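Local coordinates for hypothetical protein Atu2144 (Agrobacterium tumefaciens, PDB 2ODF) that is of unknown function but belongs to the N-formylglutamate amidohydrolase family and may be a metal-dependent hydrolase that cleaves amide bonds, at residues P158-G162 with R163-V167; E225-N228 with D229-A232. All blocks are in the same frame, centred on the assembly; numbering follows the deposited sequence.

Interaction 1. Residues P158-G162 with R163-V167; sequences PVYHG and RFREV
Tyr-160 and Arg-163 close a tight beta hairpin, its two short antiparallel strands joined by a type I' turn in which His-161 and Gly-162 both take left-handed backbone conformations. The example illustrates how a surface hairpin is held first by its backbone and then finished by side chains on each face. Three backbone bonds form the ladder. Tyr-160 and Arg-163 pair in both directions, Tyr-160 N to Arg-163 O at 2.9 Å and Arg-163 N to Tyr-160 O at 3.1 Å, and Arg-165 N reaches Pro-158 O at 2.9 Å, one residue beyond the non-hydrogen-bonded pair Val-159 and Phe-164. Arg-163 O also receives a CA-H...O contact from Val-159.

Apolar contact gathers round the ring of Phe-164. Phe-164 CG lies anti to the backbone N (chi1 177°), which carries Phe-164 CE1 to 4.0 Å from Pro-158 CB, while Val-159 CG2 meets the ring's edge near its plane. At the turn, Arg-163 CG, set anti to its own carbonyl carbon (chi1 -46°), passes 3.4 Å from His-161 O; the chain bends only beyond it, at chi2.

Two flat groups come together at Tyr-160 and Arg-165. The guanidinium lies nearly parallel to the tyrosine ring, the planes 7° apart, but is displaced towards its root, and Arg-165 NH1 comes closest to the ring at Tyr-160 CG. Arg-165 NH2 is hydrogen-bonded to Thr-157 O, just after strand 149-156, which helps to fix the group's rotation; NH1 makes a weak bond to Tyr-200 OH. Tyr-160 CB sits over the centre of the guanidinium, 3.4 Å from Arg-165 CZ.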
loop_
_atom_site.group_PDB
_atom_site.type_symbol
_atom_site.label_atom_id
_atom_site.label_comp_id
_atom_site.label_asym_id
_atom_site.label_seq_id
_atom_site.Cartn_x
_atom_site.Cartn_y
_atom_site.Cartn_z
ATOM N N PRO A 158 -21.323 -13.232 -18.538
ATOM C CA PRO A 158 -21.946 -13.090 -19.863
ATOM C C PRO A 158 -22.934 -11.928 -20.028
ATOM O O PRO A 158 -23.067 -11.423 -21.124
ATOM C CB PRO A 158 -22.684 -14.418 -20.067
ATOM C CG PRO A 158 -22.205 -15.339 -19.027
ATOM C CD PRO A 158 -21.650 -14.520 -17.895
ATOM N N VAL A 159 -23.646 -11.541 -18.971
ATOM C CA VAL A 159 -24.559 -10.387 -19.041
ATOM C C VAL A 159 -24.007 -9.240 -18.190
ATOM O O VAL A 159 -23.733 -9.428 -16.998
ATOM C CB VAL A 159 -25.984 -10.749 -18.555
ATOM C CG1 VAL A 159 -26.861 -9.491 -18.475
ATOM C CG2 VAL A 159 -26.614 -11.817 -19.457
ATOM N N TYR A 160 -23.847 -8.075 -18.815
ATOM C CA TYR A 160 -23.353 -6.874 -18.148
ATOM C C TYR A 160 -24.239 -5.687 -18.538
ATOM O O TYR A 160 -24.386 -5.380 -19.722
ATOM C CB TYR A 160 -21.892 -6.593 -18.539
ATOM C CG TYR A 160 -21.193 -5.562 -17.664
ATOM C CD1 TYR A 160 -20.930 -5.833 -16.332
ATOM C CD2 TYR A 160 -20.787 -4.325 -18.183
ATOM C CE1 TYR A 160 -20.296 -4.913 -15.529
ATOM C CE2 TYR A 160 -20.149 -3.388 -17.383
ATOM C CZ TYR A 160 -19.908 -3.692 -16.054
ATOM O OH TYR A 160 -19.279 -2.789 -15.214
ATOM N N HIS A 161 -24.861 -5.066 -17.535
ATOM C CA HIS A 161 -25.715 -3.884 -17.733
ATOM C C HIS A 161 -26.720 -4.057 -18.868
ATOM O O HIS A 161 -26.791 -3.229 -19.776
ATOM C CB HIS A 161 -24.845 -2.639 -17.977
ATOM C CG HIS A 161 -23.934 -2.297 -16.836
ATOM N ND1 HIS A 161 -22.876 -1.421 -16.964
ATOM C CD2 HIS A 161 -23.926 -2.713 -15.546
ATOM C CE1 HIS A 161 -22.253 -1.318 -15.802
ATOM N NE2 HIS A 161 -22.869 -2.095 -14.926
ATOM N N GLY A 162 -27.465 -5.162 -18.840
ATOM C CA GLY A 162 -28.581 -5.383 -19.780
ATOM C C GLY A 162 -28.179 -5.785 -21.183
ATOM O O GLY A 162 -29.018 -5.901 -22.085
ATOM N N ARG A 163 -26.883 -6.000 -21.362
ATOM C CA ARG A 163 -26.308 -6.377 -22.627
ATOM C C ARG A 163 -25.712 -7.770 -22.433
ATOM O O ARG A 163 -25.055 -8.046 -21.422
ATOM C CB ARG A 163 -25.216 -5.366 -23.018
ATOM C CG ARG A 163 -25.613 -3.885 -22.846
ATOM C CD ARG A 163 -25.974 -3.232 -24.170
ATOM N NE ARG A 163 -26.472 -1.854 -24.009
ATOM C CZ ARG A 163 -27.707 -1.519 -23.598
ATOM N NH1 ARG A 163 -28.617 -2.448 -23.288
ATOM N NH2 ARG A 163 -28.041 -0.234 -23.492
ATOM N N PHE A 164 -25.981 -8.644 -23.391
ATOM C CA PHE A 164 -25.333 -9.928 -23.487
ATOM C C PHE A 164 -24.030 -9.748 -24.289
ATOM O O PHE A 164 -24.031 -9.121 -25.350
ATOM C CB PHE A 164 -26.277 -10.920 -24.169
ATOM C CG PHE A 164 -25.682 -12.261 -24.394
ATOM C CD1 PHE A 164 -25.318 -13.051 -23.321
ATOM C CD2 PHE A 164 -25.501 -12.753 -25.676
ATOM C CE1 PHE A 164 -24.776 -14.300 -23.509
ATOM C CE2 PHE A 164 -24.942 -14.002 -25.880
ATOM C CZ PHE A 164 -24.576 -14.781 -24.787
ATOM N N ARG A 165 -22.929 -10.286 -23.770
ATOM C CA ARG A 165 -21.629 -10.129 -24.394
ATOM C C ARG A 165 -21.331 -11.297 -25.321
ATOM O O ARG A 165 -21.229 -12.437 -24.900
ATOM C CB ARG A 165 -20.555 -9.899 -23.312
ATOM C CG ARG A 165 -20.871 -8.565 -22.597
ATOM C CD ARG A 165 -19.772 -7.909 -21.786
ATOM N NE ARG A 165 -19.561 -8.563 -20.524
ATOM C CZ ARG A 165 -18.998 -8.021 -19.444
ATOM N NH1 ARG A 165 -18.556 -6.764 -19.415
ATOM N NH2 ARG A 165 -18.867 -8.787 -18.381
ATOM N N GLU A 166 -21.261 -11.009 -26.610
ATOM C CA GLU A 166 -20.996 -12.059 -27.578
ATOM C C GLU A 166 -19.484 -12.391 -27.632
ATOM O O GLU A 166 -19.106 -13.464 -28.119
ATOM C CB GLU A 166 -21.565 -11.686 -28.957
ATOM C CG GLU A 166 -23.127 -11.673 -28.992
ATOM C CD GLU A 166 -23.689 -11.025 -30.254
ATOM O OE1 GLU A 166 -23.085 -11.171 -31.345
ATOM O OE2 GLU A 166 -24.733 -10.343 -30.155
ATOM N N VAL A 167 -18.633 -11.505 -27.095
ATOM C CA VAL A 167 -17.182 -11.795 -27.011
ATOM C C VAL A 167 -16.963 -12.974 -26.080
ATOM O O VAL A 167 -17.611 -13.084 -25.019
ATOM C CB VAL A 167 -16.299 -10.572 -26.592
ATOM C CG1 VAL A 167 -16.732 -9.975 -25.214
ATOM C CG2 VAL A 167 -14.822 -10.946 -26.599
#

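Interaction 2. Residues E225-N228 with D229-A232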
loop_
_atom_site.group_PDB
_atom_site.type_symbol
_atom_site.label_atom_id
_atom_site.label_comp_id
_atom_site.label_asym_id
_atom_site.label_seq_id
_atom_site.Cartn_x
_atom_site.Cartn_y
_atom_site.Cartn_z
ATOM N N GLU A 225 -9.116 -12.692 -20.958
ATOM C CA GLU A 225 -10.467 -12.702 -20.431
ATOM C C GLU A 225 -11.255 -13.839 -21.098
ATOM O O GLU A 225 -11.256 -13.951 -22.318
ATOM C CB GLU A 225 -11.136 -11.373 -20.766
ATOM C CG GLU A 225 -10.822 -10.256 -19.821
ATOM C CD GLU A 225 -11.591 -10.309 -18.543
ATOM O OE1 GLU A 225 -12.126 -11.362 -18.173
ATOM O OE2 GLU A 225 -11.629 -9.275 -17.867
ATOM N N ILE A 226 -11.917 -14.662 -20.291
ATOM C CA ILE A 226 -12.729 -15.774 -20.767
ATOM C C ILE A 226 -14.143 -15.600 -20.248
ATOM O O ILE A 226 -14.354 -15.465 -19.036
ATOM C CB ILE A 226 -12.168 -17.088 -20.244
ATOM C CG1 ILE A 226 -10.679 -17.214 -20.576
ATOM C CG2 ILE A 226 -12.973 -18.289 -20.759
ATOM C CD1 ILE A 226 -9.987 -18.236 -19.711
ATOM N N ARG A 227 -15.145 -15.636 -21.125
ATOM C CA ARG A 227 -16.525 -15.512 -20.659
ATOM C C ARG A 227 -16.856 -16.719 -19.768
ATOM O O ARG A 227 -16.597 -17.866 -20.145
ATOM C CB ARG A 227 -17.489 -15.363 -21.837
ATOM C CG ARG A 227 -18.804 -14.700 -21.477
ATOM C CD ARG A 227 -19.727 -14.610 -22.685
ATOM N NE ARG A 227 -20.114 -15.951 -23.145
ATOM C CZ ARG A 227 -20.482 -16.274 -24.387
ATOM N NH1 ARG A 227 -20.541 -15.374 -25.351
ATOM N NH2 ARG A 227 -20.794 -17.532 -24.655
ATOM N N ASN A 228 -17.418 -16.482 -18.575
ATOM C CA ASN A 228 -17.304 -17.517 -17.532
ATOM C C ASN A 228 -18.156 -18.765 -17.785
ATOM O O ASN A 228 -17.841 -19.823 -17.274
ATOM C CB ASN A 228 -17.463 -16.966 -16.091
ATOM C CG ASN A 228 -18.877 -16.576 -15.740
ATOM O OD1 ASN A 228 -19.825 -17.267 -16.116
ATOM N ND2 ASN A 228 -19.036 -15.462 -14.960
ATOM N N ASP A 229 -19.203 -18.636 -18.599
ATOM C CA ASP A 229 -20.014 -19.804 -19.010
ATOM C C ASP A 229 -19.243 -20.852 -19.808
ATOM O O ASP A 229 -19.631 -22.023 -19.837
ATOM C CB ASP A 229 -21.261 -19.358 -19.795
ATOM C CG ASP A 229 -20.920 -18.638 -21.070
ATOM O OD1 ASP A 229 -20.297 -17.572 -20.989
ATOM O OD2 ASP A 229 -21.292 -19.127 -22.158
ATOM N N LEU A 230 -18.129 -20.449 -20.409
ATOM C CA LEU A 230 -17.310 -21.339 -21.206
ATOM C C LEU A 230 -16.391 -22.181 -20.335
ATOM O O LEU A 230 -15.759 -23.118 -20.805
ATOM C CB LEU A 230 -16.481 -20.530 -22.208
ATOM C CG LEU A 230 -17.249 -19.711 -23.241
ATOM C CD1 LEU A 230 -16.283 -18.751 -23.970
ATOM C CD2 LEU A 230 -17.998 -20.621 -24.216
ATOM N N ILE A 231 -16.283 -21.842 -19.059
ATOM C CA ILE A 231 -15.370 -22.573 -18.185
ATOM C C ILE A 231 -16.029 -22.973 -16.883
ATOM O O ILE A 231 -15.427 -22.874 -15.800
ATOM C CB ILE A 231 -14.053 -21.774 -17.968
ATOM C CG1 ILE A 231 -14.356 -20.371 -17.423
ATOM C CG2 ILE A 231 -13.251 -21.723 -19.291
ATOM C CD1 ILE A 231 -13.118 -19.520 -17.168
ATOM N N ALA A 232 -17.253 -23.481 -16.998
ATOM C CA ALA A 232 -18.078 -23.723 -15.816
ATOM C C ALA A 232 -17.884 -25.103 -15.185
ATOM O O ALA A 232 -18.290 -25.306 -14.050
ATOM C CB ALA A 232 -19.548 -23.485 -16.149
#
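A short 3-10 turn, 228-230, follows strand 220-227 and opens with a bond from Leu-230 N to Arg-227 O at 3.0 Å. The next bond, Ile-231 N to Asn-228 O at 3.1 Å, repeats the i+3 to i spacing.

Outside this backbone, a two-pronged salt bridge spans Arg-227 and Asp-229. The guanidinium presents its side edge: Arg-227 NE reaches Asp-229 OD1 at 2.7 Å, and Arg-227 NH2 reaches Asp-229 OD2 at 3.0 Å. Each oxygen uses its syn lone pair; the two planes are 22° apart, nearly coplanar, and the paired bonds limit rotation of both groups. Asp-229 CG stands between its backbone N and carbonyl carbon (chi1 62°), and the carboxylate swings back towards the arginine.

Ile-226 and Ile-231 provide the apolar counterpart. Their side chains cross at about a right angle, with Ile-226 CG2 touching both CG2 (3.7 Å) and CD1 (3.8 Å) of Ile-231. Both isoleucines also pack on Val-65 of helix 62-73 and Ile-240 of helix 234-256. The whole is a strand-to-helix connection of an alpha/beta fold, with a 3-10 turn leading from a strand of the mixed sheet towards the C-terminal helix.

In the fold
Interaction 1 comes just after strand 149-156, and interaction 2 takes in the end of its parallel neighbour in the main sheet, strand 220-227; their centres lie about 13 Å apart. Arg-227 joins them: while NE and NH2 are engaged within interaction 2, Arg-227 NH1 probably donates to Arg-165 O of interaction 1 at 3.0 Å, and all three guanidinium nitrogens are thereby used. Pro-158 adds a packing contact, its CG 3.5 Å from Asp-229 OD1. The exposed hairpin is thus fastened at its base to a partly buried turn. Both belong to the part of the chain that resembles N-formylglutamate amidohydrolases, and no catalytic role is known for either.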